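PDB 1XKY: dihydrodipicolinate synthase from Bacillus anthracis, which probably catalyses the condensation of pyruvate with aspartate semialdehyde in lysine biosynthesis. Local coordinates for residues 127-130 with 131-135; 156-159 with 160-164; 263-266 with 267-271; 290-293 with 294-298. One frame throughout, in Å; residues are numbered along the deposited sequence.

All four contacts lie along single helices or their ends, two on each side of the chain's centre. Contacts 1 and 2 belong to helices 123-135 and 156-163, which pack together through Y127, F130, R161 and L162. Contacts 3 and 4 lie on the consecutive helices 261-269 and 286-297, likewise touching; the two pairs stand about 37 to 43 Å apart, centre to centre. None is wholly buried. Contact 4 is the most superficial, with glutamines and a water on its outer side, whereas contacts 1 and 3 have more buried residues. The chemistry varies accordingly: imidazole CH-pi packing and a salt bridge in contact 1, a water bridge and potassium in contact 2, methyl packing and a Schellman end in contact 3.

Contact 1: residues 127-130 with 131-135; sequences YQHF and KAIAE
Four successive i to i+4 bonds, those of an alpha helix, run from K131 N, A132 N, I133 N and A134 N back to the carbonyls of Y127, Q128, H129 and F130; the A134 N to F130 O bond measures 2.9 Å. On its inner side I133 lays its terminal methyl over one face of the H129 imidazole. CD1 stands 3.6 Å from the ring centroid and only 20° off the normal, a CH-pi contact displaced toward the rim, so that the closest ring atom is NE2, 3.4 Å from I133 CD1. The first torsion of I133 (chi1 -59°) sets CG1 beside the backbone N and turns this branch back toward H129; a nearly extended chi2 then carries CD1 over the ring. The other nitrogen, ND1, is hydrogen-bonded to T93 OG1, which helps fix the ring's rotation. This helix, 123-135, is the connection of a beta-alpha-beta unit between parallel strands 110-114 and 141-145 of the TIM barrel, and both F130 and I133 rest on L113 of the first strand. I133 also reaches S96, I97 and T100 on helix 93-105, while H129 packs on P280 of the second subunit. Elsewhere round the helix, the aliphatic part of K131 runs obliquely past Y127, with CD 3.6 Å from the ring atom CE2. A bend at the last torsion of the lysine (chi4 -75°) brings NZ to E135 OE2 at 2.9 Å, a salt bridge that meets the oxygen from above the carboxylate plane.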
loop_
_atom_site.group_PDB
_atom_site.type_symbol
_atom_site.label_atom_id
_atom_site.label_comp_id
_atom_site.label_asym_id
_atom_site.label_seq_id
_atom_site.Cartn_x
_atom_site.Cartn_y
_atom_site.Cartn_z
ATOM N N TYR A 127 -14.042 20.080 1.228
ATOM C CA TYR A 127 -14.286 21.366 0.598
ATOM C C TYR A 127 -15.188 22.256 1.475
ATOM O O TYR A 127 -14.852 23.414 1.750
ATOM C CB TYR A 127 -14.876 21.192 -0.809
ATOM C CG TYR A 127 -15.194 22.520 -1.414
ATOM C CD1 TYR A 127 -14.203 23.269 -2.036
ATOM C CD2 TYR A 127 -16.468 23.070 -1.298
ATOM C CE1 TYR A 127 -14.485 24.532 -2.555
ATOM C CE2 TYR A 127 -16.758 24.313 -1.812
ATOM C CZ TYR A 127 -15.763 25.037 -2.445
ATOM O OH TYR A 127 -16.047 26.279 -2.960
ATOM N N GLN A 128 -16.318 21.714 1.925
ATOM C CA GLN A 128 -17.231 22.473 2.781
ATOM C C GLN A 128 -16.610 22.809 4.140
ATOM O O GLN A 128 -16.848 23.880 4.698
ATOM C CB GLN A 128 -18.546 21.717 2.971
ATOM C CG GLN A 128 -19.351 21.522 1.688
ATOM C CD GLN A 128 -19.790 22.823 1.006
ATOM O OE1 GLN A 128 -19.965 22.852 -0.220
ATOM N NE2 GLN A 128 -19.966 23.894 1.782
ATOM N N HIS A 129 -15.793 21.895 4.650
ATOM C CA HIS A 129 -15.101 22.077 5.927
ATOM C C HIS A 129 -14.163 23.282 5.858
ATOM O O HIS A 129 -14.280 24.210 6.658
ATOM C CB HIS A 129 -14.359 20.772 6.264
ATOM C CG HIS A 129 -13.356 20.873 7.372
ATOM N ND1 HIS A 129 -13.696 20.738 8.703
ATOM C CD2 HIS A 129 -12.008 21.012 7.338
ATOM C CE1 HIS A 129 -12.600 20.815 9.441
ATOM N NE2 HIS A 129 -11.564 20.985 8.638
ATOM N N PHE A 130 -13.258 23.267 4.884
ATOM C CA PHE A 130 -12.244 24.314 4.739
ATOM C C PHE A 130 -12.877 25.652 4.356
ATOM O O PHE A 130 -12.490 26.696 4.866
ATOM C CB PHE A 130 -11.207 23.910 3.688
ATOM C CG PHE A 130 -10.285 22.792 4.126
ATOM C CD1 PHE A 130 -9.568 22.885 5.310
ATOM C CD2 PHE A 130 -10.110 21.666 3.329
ATOM C CE1 PHE A 130 -8.695 21.867 5.700
ATOM C CE2 PHE A 130 -9.244 20.641 3.715
ATOM C CZ PHE A 130 -8.533 20.746 4.893
ATOM N N LYS A 131 -13.862 25.605 3.460
ATOM C CA LYS A 131 -14.614 26.799 3.063
ATOM C C LYS A 131 -15.267 27.490 4.260
ATOM O O LYS A 131 -15.161 28.710 4.408
ATOM C CB LYS A 131 -15.671 26.435 2.008
ATOM C CG LYS A 131 -16.533 27.609 1.532
ATOM C CD LYS A 131 -17.353 27.209 0.325
ATOM C CE LYS A 131 -18.170 28.368 -0.213
ATOM N NZ LYS A 131 -19.332 28.651 0.659
ATOM N N ALA A 132 -15.931 26.710 5.111
ATOM C CA ALA A 132 -16.607 27.248 6.293
ATOM C C ALA A 132 -15.649 27.880 7.310
ATOM O O ALA A 132 -15.958 28.918 7.898
ATOM C CB ALA A 132 -17.437 26.161 6.969
ATOM N N ILE A 133 -14.497 27.247 7.532
ATOM C CA ILE A 133 -13.508 27.779 8.474
ATOM C C ILE A 133 -12.912 29.063 7.904
ATOM O O ILE A 133 -12.841 30.076 8.599
ATOM C CB ILE A 133 -12.387 26.758 8.811
ATOM C CG1 ILE A 133 -12.977 25.486 9.417
ATOM C CG2 ILE A 133 -11.345 27.375 9.783
ATOM C CD1 ILE A 133 -12.076 24.277 9.262
ATOM N N ALA A 134 -12.522 29.023 6.632
ATOM C CA ALA A 134 -11.936 30.188 5.956
ATOM C C ALA A 134 -12.877 31.402 5.985
ATOM O O ALA A 134 -12.439 32.526 6.226
ATOM C CB ALA A 134 -11.568 29.835 4.520
ATOM N N GLU A 135 -14.165 31.153 5.735
ATOM C CA GLU A 135 -15.212 32.189 5.793
ATOM C C GLU A 135 -15.342 32.862 7.156
ATOM O O GLU A 135 -15.821 33.988 7.256
ATOM C CB GLU A 135 -16.573 31.590 5.433
ATOM C CG GLU A 135 -16.825 31.527 3.954
ATOM C CD GLU A 135 -18.113 30.820 3.581
ATOM O OE1 GLU A 135 -18.769 30.227 4.470
ATOM O OE2 GLU A 135 -18.461 30.856 2.378
#

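Contact 2: residues 156-159 with 160-164; sequences VDTV and VRLSE. With K (potassium ion), chain F.
The guanidinium of R161 is the flat group here, and a water lies at its edge, in plane, linking it to T158. The water accepts from R161 NH1 at 3.0 Å and donates to T158 OG1 at 2.6 Å, so side chains three residues apart are bridged along helix 156-163 of the TIM barrel. The first torsion of the arginine (chi1 -66°) puts CG beside its backbone N and 3.3 Å from D157 O; a bend at chi3 then turns the head group to helix 123-135. There NH1 forms a salt bridge with E124 and the cation engages the ring of Y127 in a cation-pi contact; T158 OG1 is also bonded to Q123. Where L162 meets Y127 and F130 of that helix and I168 of strand 168-173, its CD1 lies beside T158 CG2 at 3.9 Å, the two side chains pointing the same way, whereas V156 CG1 and V160 CG2 meet more loosely at 4.2 Å. Near the helix's C-terminal end S163 bends its hydroxyl back (chi1 80°), and OG donates to V160 O at 2.6 Å. Its carbonyl, in contrast, faces outward: together with carbonyls of I165, E166 and I168 and two waters it surrounds a potassium ion, S163 O lying 2.7 Å from the metal.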
loop_
_atom_site.group_PDB
_atom_site.type_symbol
_atom_site.label_atom_id
_atom_site.label_comp_id
_atom_site.label_asym_id
_atom_site.label_seq_id
_atom_site.Cartn_x
_atom_site.Cartn_y
_atom_site.Cartn_z
ATOM N N VAL A 156 -6.029 17.193 -5.992
ATOM C CA VAL A 156 -5.606 18.382 -6.728
ATOM C C VAL A 156 -6.809 19.280 -7.024
ATOM O O VAL A 156 -6.761 20.482 -6.785
ATOM C CB VAL A 156 -4.878 18.008 -8.052
ATOM C CG1 VAL A 156 -4.670 19.249 -8.929
ATOM C CG2 VAL A 156 -3.542 17.300 -7.759
ATOM N N ASP A 157 -7.886 18.680 -7.528
ATOM C CA ASP A 157 -9.116 19.404 -7.856
ATOM C C ASP A 157 -9.691 20.161 -6.659
ATOM O O ASP A 157 -10.083 21.322 -6.776
ATOM C CB ASP A 157 -10.167 18.440 -8.418
ATOM C CG ASP A 157 -9.870 17.998 -9.858
ATOM O OD1 ASP A 157 -8.902 18.514 -10.495
ATOM O OD2 ASP A 157 -10.620 17.124 -10.357
ATOM N N THR A 158 -9.735 19.506 -5.507
ATOM C CA THR A 158 -10.244 20.136 -4.297
ATOM C C THR A 158 -9.368 21.318 -3.870
ATOM O O THR A 158 -9.888 22.370 -3.473
ATOM C CB THR A 158 -10.380 19.111 -3.165
ATOM O OG1 THR A 158 -11.302 18.095 -3.576
ATOM C CG2 THR A 158 -10.883 19.771 -1.864
ATOM N N VAL A 159 -8.048 21.160 -3.995
ATOM C CA VAL A 159 -7.111 22.231 -3.648
ATOM C C VAL A 159 -7.281 23.417 -4.576
ATOM O O VAL A 159 -7.291 24.563 -4.124
ATOM C CB VAL A 159 -5.633 21.761 -3.656
ATOM C CG1 VAL A 159 -4.687 22.942 -3.398
ATOM C CG2 VAL A 159 -5.421 20.698 -2.605
ATOM N N VAL A 160 -7.445 23.138 -5.867
ATOM C CA VAL A 160 -7.670 24.190 -6.851
ATOM C C VAL A 160 -8.960 24.957 -6.526
ATOM O O VAL A 160 -8.953 26.179 -6.489
ATOM C CB VAL A 160 -7.716 23.637 -8.308
ATOM C CG1 VAL A 160 -8.143 24.739 -9.295
ATOM C CG2 VAL A 160 -6.366 23.062 -8.721
ATOM N N ARG A 161 -10.057 24.246 -6.286
ATOM C CA ARG A 161 -11.322 24.900 -5.909
ATOM C C ARG A 161 -11.137 25.776 -4.666
ATOM O O ARG A 161 -11.587 26.921 -4.633
ATOM C CB ARG A 161 -12.427 23.882 -5.641
ATOM C CG ARG A 161 -12.878 23.076 -6.840
ATOM C CD ARG A 161 -13.850 21.991 -6.401
ATOM N NE ARG A 161 -15.095 22.549 -5.875
ATOM C CZ ARG A 161 -15.952 21.894 -5.093
ATOM N NH1 ARG A 161 -15.712 20.649 -4.723
ATOM N NH2 ARG A 161 -17.057 22.492 -4.677
ATOM N N LEU A 162 -10.472 25.233 -3.645
ATOM C CA LEU A 162 -10.230 25.981 -2.413
ATOM C C LEU A 162 -9.347 27.220 -2.642
ATOM O O LEU A 162 -9.581 28.267 -2.033
ATOM C CB LEU A 162 -9.655 25.065 -1.325
ATOM C CG LEU A 162 -10.671 24.066 -0.760
ATOM C CD1 LEU A 162 -9.992 23.023 0.112
ATOM C CD2 LEU A 162 -11.774 24.774 0.014
ATOM N N SER A 163 -8.378 27.111 -3.555
ATOM C CA SER A 163 -7.488 28.229 -3.892
ATOM C C SER A 163 -8.236 29.430 -4.482
ATOM O O SER A 163 -7.727 30.551 -4.450
ATOM C CB SER A 163 -6.387 27.793 -4.870
ATOM O OG SER A 163 -6.875 27.732 -6.203
ATOM N N GLU A 164 -9.425 29.196 -5.029
ATOM C CA GLU A 164 -10.261 30.272 -5.537
ATOM C C GLU A 164 -10.921 31.087 -4.423
ATOM O O GLU A 164 -11.460 32.153 -4.677
ATOM C CB GLU A 164 -11.324 29.719 -6.482
ATOM C CG GLU A 164 -10.730 29.144 -7.758
ATOM C CD GLU A 164 -11.722 28.353 -8.577
ATOM O OE1 GLU A 164 -12.947 28.486 -8.363
ATOM O OE2 GLU A 164 -11.272 27.578 -9.437
HETATM K K K F . -6.791 32.446 -2.812
HETATM O O HOH W 1 -13.394 18.725 -5.072
HETATM O O HOH W 2 -3.930 32.762 -3.340
HETATM O O HOH W 3 -7.801 34.200 -4.492
#

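Contact 3: residues 263-266 with 267-271; sequences VKTA and LQMVG
T265 CG2 meets two side chains of the following turn, M269 and Q268. The closer partner is the methionine methyl, with M269 CE 3.9 Å from T265 CG2; Q268 OE1 lies 4.0 Å from T265 CG2, the glutamine running alongside T265 and pointing the same way. These are light van der Waals touches. M269 makes its approach with an outstretched chain (chi2 168°), which carries CE past the T265 carbonyl, whereas Q268 is kinked at chi2 (-99°), a torsion away from the staggered values, which brings OE1 alongside T265. The threonine methyl lies anti to the backbone N, and this leaves OG1 beside that N, where it bonds T261 O. The backbone supplies the frame: M269 N bonds T265 O at 2.9 Å, and L267 N bonds V263 O at the same length, while L267 CG leans 3.4 Å from V263 O. Further out, V263 and L267 pack on H219 and A266 on V220, all of helix 218-234, and M269 touches R289 and Q293 of helix 286-297. On the buried side K264 stretches away to a salt bridge with E58, its NZ also bonded to the carbonyls of T22 and S276. V270 is the first residue to leave helical angles, and G271 N bonds Q268 O at 3.1 Å while the N of the next residue returns to L267 O: with G271 at positive phi as C-prime residue, the chain ends helix 261-269 in a Schellman motif.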
loop_
_atom_site.group_PDB
_atom_site.type_symbol
_atom_site.label_atom_id
_atom_site.label_comp_id
_atom_site.label_asym_id
_atom_site.label_seq_id
_atom_site.Cartn_x
_atom_site.Cartn_y
_atom_site.Cartn_z
ATOM N N VAL A 263 13.165 15.203 17.585
ATOM C CA VAL A 263 13.621 16.585 17.398
ATOM C C VAL A 263 13.746 17.341 18.728
ATOM O O VAL A 263 14.716 18.080 18.926
ATOM C CB VAL A 263 12.783 17.366 16.326
ATOM C CG1 VAL A 263 11.396 17.712 16.819
ATOM C CG2 VAL A 263 13.537 18.627 15.882
ATOM N N LYS A 264 12.805 17.116 19.650
ATOM C CA LYS A 264 12.927 17.641 21.014
ATOM C C LYS A 264 14.197 17.165 21.712
ATOM O O LYS A 264 14.865 17.942 22.378
ATOM C CB LYS A 264 11.721 17.254 21.878
ATOM C CG LYS A 264 10.471 18.033 21.574
ATOM C CD LYS A 264 9.476 17.940 22.720
ATOM C CE LYS A 264 8.469 19.055 22.659
ATOM N NZ LYS A 264 7.415 18.917 23.702
ATOM N N THR A 265 14.510 15.883 21.556
ATOM C CA THR A 265 15.696 15.295 22.163
ATOM C C THR A 265 16.964 15.851 21.516
ATOM O O THR A 265 17.909 16.172 22.212
ATOM C CB THR A 265 15.665 13.749 22.059
ATOM O OG1 THR A 265 14.377 13.269 22.477
ATOM C CG2 THR A 265 16.757 13.116 22.913
ATOM N N ALA A 266 16.964 15.980 20.189
ATOM C CA ALA A 266 18.080 16.594 19.446
ATOM C C ALA A 266 18.330 18.060 19.856
ATOM O O ALA A 266 19.481 18.499 19.976
ATOM C CB ALA A 266 17.834 16.491 17.941
ATOM N N LEU A 267 17.249 18.799 20.094
ATOM C CA LEU A 267 17.340 20.161 20.614
ATOM C C LEU A 267 18.024 20.184 21.987
ATOM O O LEU A 267 18.918 20.999 22.232
ATOM C CB LEU A 267 15.946 20.798 20.687
ATOM C CG LEU A 267 15.451 21.412 19.371
ATOM C CD1 LEU A 267 13.956 21.681 19.405
ATOM C CD2 LEU A 267 16.231 22.693 19.071
ATOM N N GLN A 268 17.601 19.288 22.876
ATOM C CA GLN A 268 18.256 19.116 24.173
ATOM C C GLN A 268 19.746 18.785 24.007
ATOM O O GLN A 268 20.581 19.335 24.720
ATOM C CB GLN A 268 17.523 18.048 24.999
ATOM C CG GLN A 268 18.192 17.658 26.313
ATOM C CD GLN A 268 18.993 16.369 26.200
ATOM O OE1 GLN A 268 18.458 15.317 25.813
ATOM N NE2 GLN A 268 20.279 16.438 26.543
ATOM N N MET A 269 20.073 17.906 23.059
ATOM C CA MET A 269 21.470 17.513 22.798
ATOM C C MET A 269 22.370 18.698 22.393
ATOM O O MET A 269 23.567 18.684 22.688
ATOM C CB MET A 269 21.540 16.432 21.706
ATOM C CG MET A 269 21.151 15.021 22.144
ATOM S SD MET A 269 20.930 13.887 20.734
ATOM C CE MET A 269 20.385 12.430 21.612
ATOM N N VAL A 270 21.803 19.705 21.722
ATOM C CA VAL A 270 22.562 20.917 21.353
ATOM C C VAL A 270 22.290 22.101 22.283
ATOM O O VAL A 270 22.437 23.257 21.878
ATOM C CB VAL A 270 22.325 21.354 19.875
ATOM C CG1 VAL A 270 22.709 20.232 18.919
ATOM C CG2 VAL A 270 20.880 21.802 19.628
ATOM N N GLY A 271 21.891 21.816 23.521
ATOM C CA GLY A 271 21.793 22.840 24.560
ATOM C C GLY A 271 20.510 23.654 24.620
ATOM O O GLY A 271 20.443 24.637 25.367
#

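Contact 4: residues 290-293 with 294-298; sequences VTLQ and SVMQS
Q293 and Q297, one turn apart on helix 286-297, place their side chains obliquely across each other, with amide planes only 18° apart. The oxygen of Q297 does the touching: OE1 sits 3.5 Å from Q293 CG and slightly farther from CD. Both chains are extended beyond CG but leave the backbone differently. Q293 sets CG opposite its own N (chi1 -170°), whereas Q297 turns CG to the side of its N, so that its CG also brushes Q293 O at 3.2 Å. The outer end of Q293 is tied by water: one molecule donates to OE1 at 3.2 Å and is hydrogen-bonded to S294 OG at 2.7 Å, joining two neighbouring residues on the solvent side. L292 and M296 make the apolar counterpart, lying side by side and pointing the same way, with L292 CD1 3.9 Å from M296 CG. L292 CG stands beside its carbonyl carbon, M296 CG beside its N; bends at both outer torsions turn the methionine thioether away from L292, toward A266. The backbone bond beneath this pair, M296 N to L292 O, is nearly straight at 2.9 Å, in contrast to the weak one from V295 N to T291 O. Near the helix's C-terminal end, S298 OG takes a lone pair of V295 O in the carbonyl plane; that oxygen also receives S298 N, and R249 is bonded to the hydroxyl. Helix 286-297 follows the eight barrel strands in the chain, part of the C-terminal helical region of this family: the buried L292 and M296 pack on helix 261-269, and L292 and V295 meet S253 of helix 237-253.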
loop_
_atom_site.group_PDB
_atom_site.type_symbol
_atom_site.label_atom_id
_atom_site.label_comp_id
_atom_site.label_asym_id
_atom_site.label_seq_id
_atom_site.Cartn_x
_atom_site.Cartn_y
_atom_site.Cartn_z
ATOM N N VAL A 290 20.957 7.069 21.788
ATOM C CA VAL A 290 22.292 6.776 21.248
ATOM C C VAL A 290 22.297 6.765 19.707
ATOM O O VAL A 290 23.208 7.300 19.073
ATOM C CB VAL A 290 22.832 5.424 21.806
ATOM C CG1 VAL A 290 24.078 4.967 21.053
ATOM C CG2 VAL A 290 23.143 5.545 23.296
ATOM N N THR A 291 21.276 6.167 19.109
ATOM C CA THR A 291 21.141 6.157 17.650
ATOM C C THR A 291 21.017 7.578 17.066
ATOM O O THR A 291 21.691 7.923 16.091
ATOM C CB THR A 291 19.936 5.283 17.222
ATOM O OG1 THR A 291 20.138 3.939 17.687
ATOM C CG2 THR A 291 19.767 5.268 15.706
ATOM N N LEU A 292 20.154 8.389 17.669
ATOM C CA LEU A 292 19.972 9.782 17.255
ATOM C C LEU A 292 21.257 10.582 17.456
ATOM O O LEU A 292 21.643 11.368 16.597
ATOM C CB LEU A 292 18.825 10.424 18.037
ATOM C CG LEU A 292 18.587 11.929 17.861
ATOM C CD1 LEU A 292 18.304 12.261 16.396
ATOM C CD2 LEU A 292 17.439 12.376 18.754
ATOM N N GLN A 293 21.907 10.370 18.600
ATOM C CA GLN A 293 23.133 11.087 18.950
ATOM C C GLN A 293 24.218 10.884 17.895
ATOM O O GLN A 293 24.936 11.815 17.543
ATOM C CB GLN A 293 23.652 10.620 20.314
ATOM C CG GLN A 293 24.789 11.458 20.881
ATOM C CD GLN A 293 25.298 10.915 22.205
ATOM O OE1 GLN A 293 25.586 9.716 22.338
ATOM N NE2 GLN A 293 25.412 11.792 23.193
ATOM N N SER A 294 24.320 9.662 17.383
ATOM C CA SER A 294 25.359 9.342 16.416
ATOM C C SER A 294 25.119 10.039 15.076
ATOM O O SER A 294 26.075 10.412 14.405
ATOM C CB SER A 294 25.511 7.830 16.259
ATOM O OG SER A 294 26.231 7.307 17.373
ATOM N N VAL A 295 23.859 10.249 14.705
ATOM C CA VAL A 295 23.556 11.010 13.489
ATOM C C VAL A 295 23.815 12.505 13.729
ATOM O O VAL A 295 24.488 13.159 12.931
ATOM C CB VAL A 295 22.109 10.785 12.978
ATOM C CG1 VAL A 295 21.878 11.556 11.674
ATOM C CG2 VAL A 295 21.841 9.303 12.762
ATOM N N MET A 296 23.313 13.030 14.843
ATOM C CA MET A 296 23.529 14.437 15.197
ATOM C C MET A 296 25.014 14.801 15.245
ATOM O O MET A 296 25.413 15.888 14.802
ATOM C CB MET A 296 22.876 14.760 16.547
ATOM C CG MET A 296 21.344 14.764 16.531
ATOM S SD MET A 296 20.613 15.841 15.267
ATOM C CE MET A 296 21.165 17.476 15.781
ATOM N N GLN A 297 25.825 13.890 15.783
ATOM C CA GLN A 297 27.275 14.095 15.887
ATOM C C GLN A 297 27.990 14.067 14.530
ATOM O O GLN A 297 29.093 14.597 14.405
ATOM C CB GLN A 297 27.898 13.086 16.866
ATOM C CG GLN A 297 27.605 13.446 18.317
ATOM C CD GLN A 297 28.077 12.416 19.350
ATOM O OE1 GLN A 297 28.007 12.674 20.554
ATOM N NE2 GLN A 297 28.549 11.253 18.889
ATOM N N SER A 298 27.357 13.477 13.519
ATOM C CA SER A 298 27.897 13.478 12.154
ATOM C C SER A 298 27.581 14.749 11.338
ATOM O O SER A 298 28.047 14.871 10.208
ATOM C CB SER A 298 27.407 12.252 11.385
ATOM O OG SER A 298 26.025 12.331 11.110
HETATM O O HOH W 4 26.867 8.176 19.812
#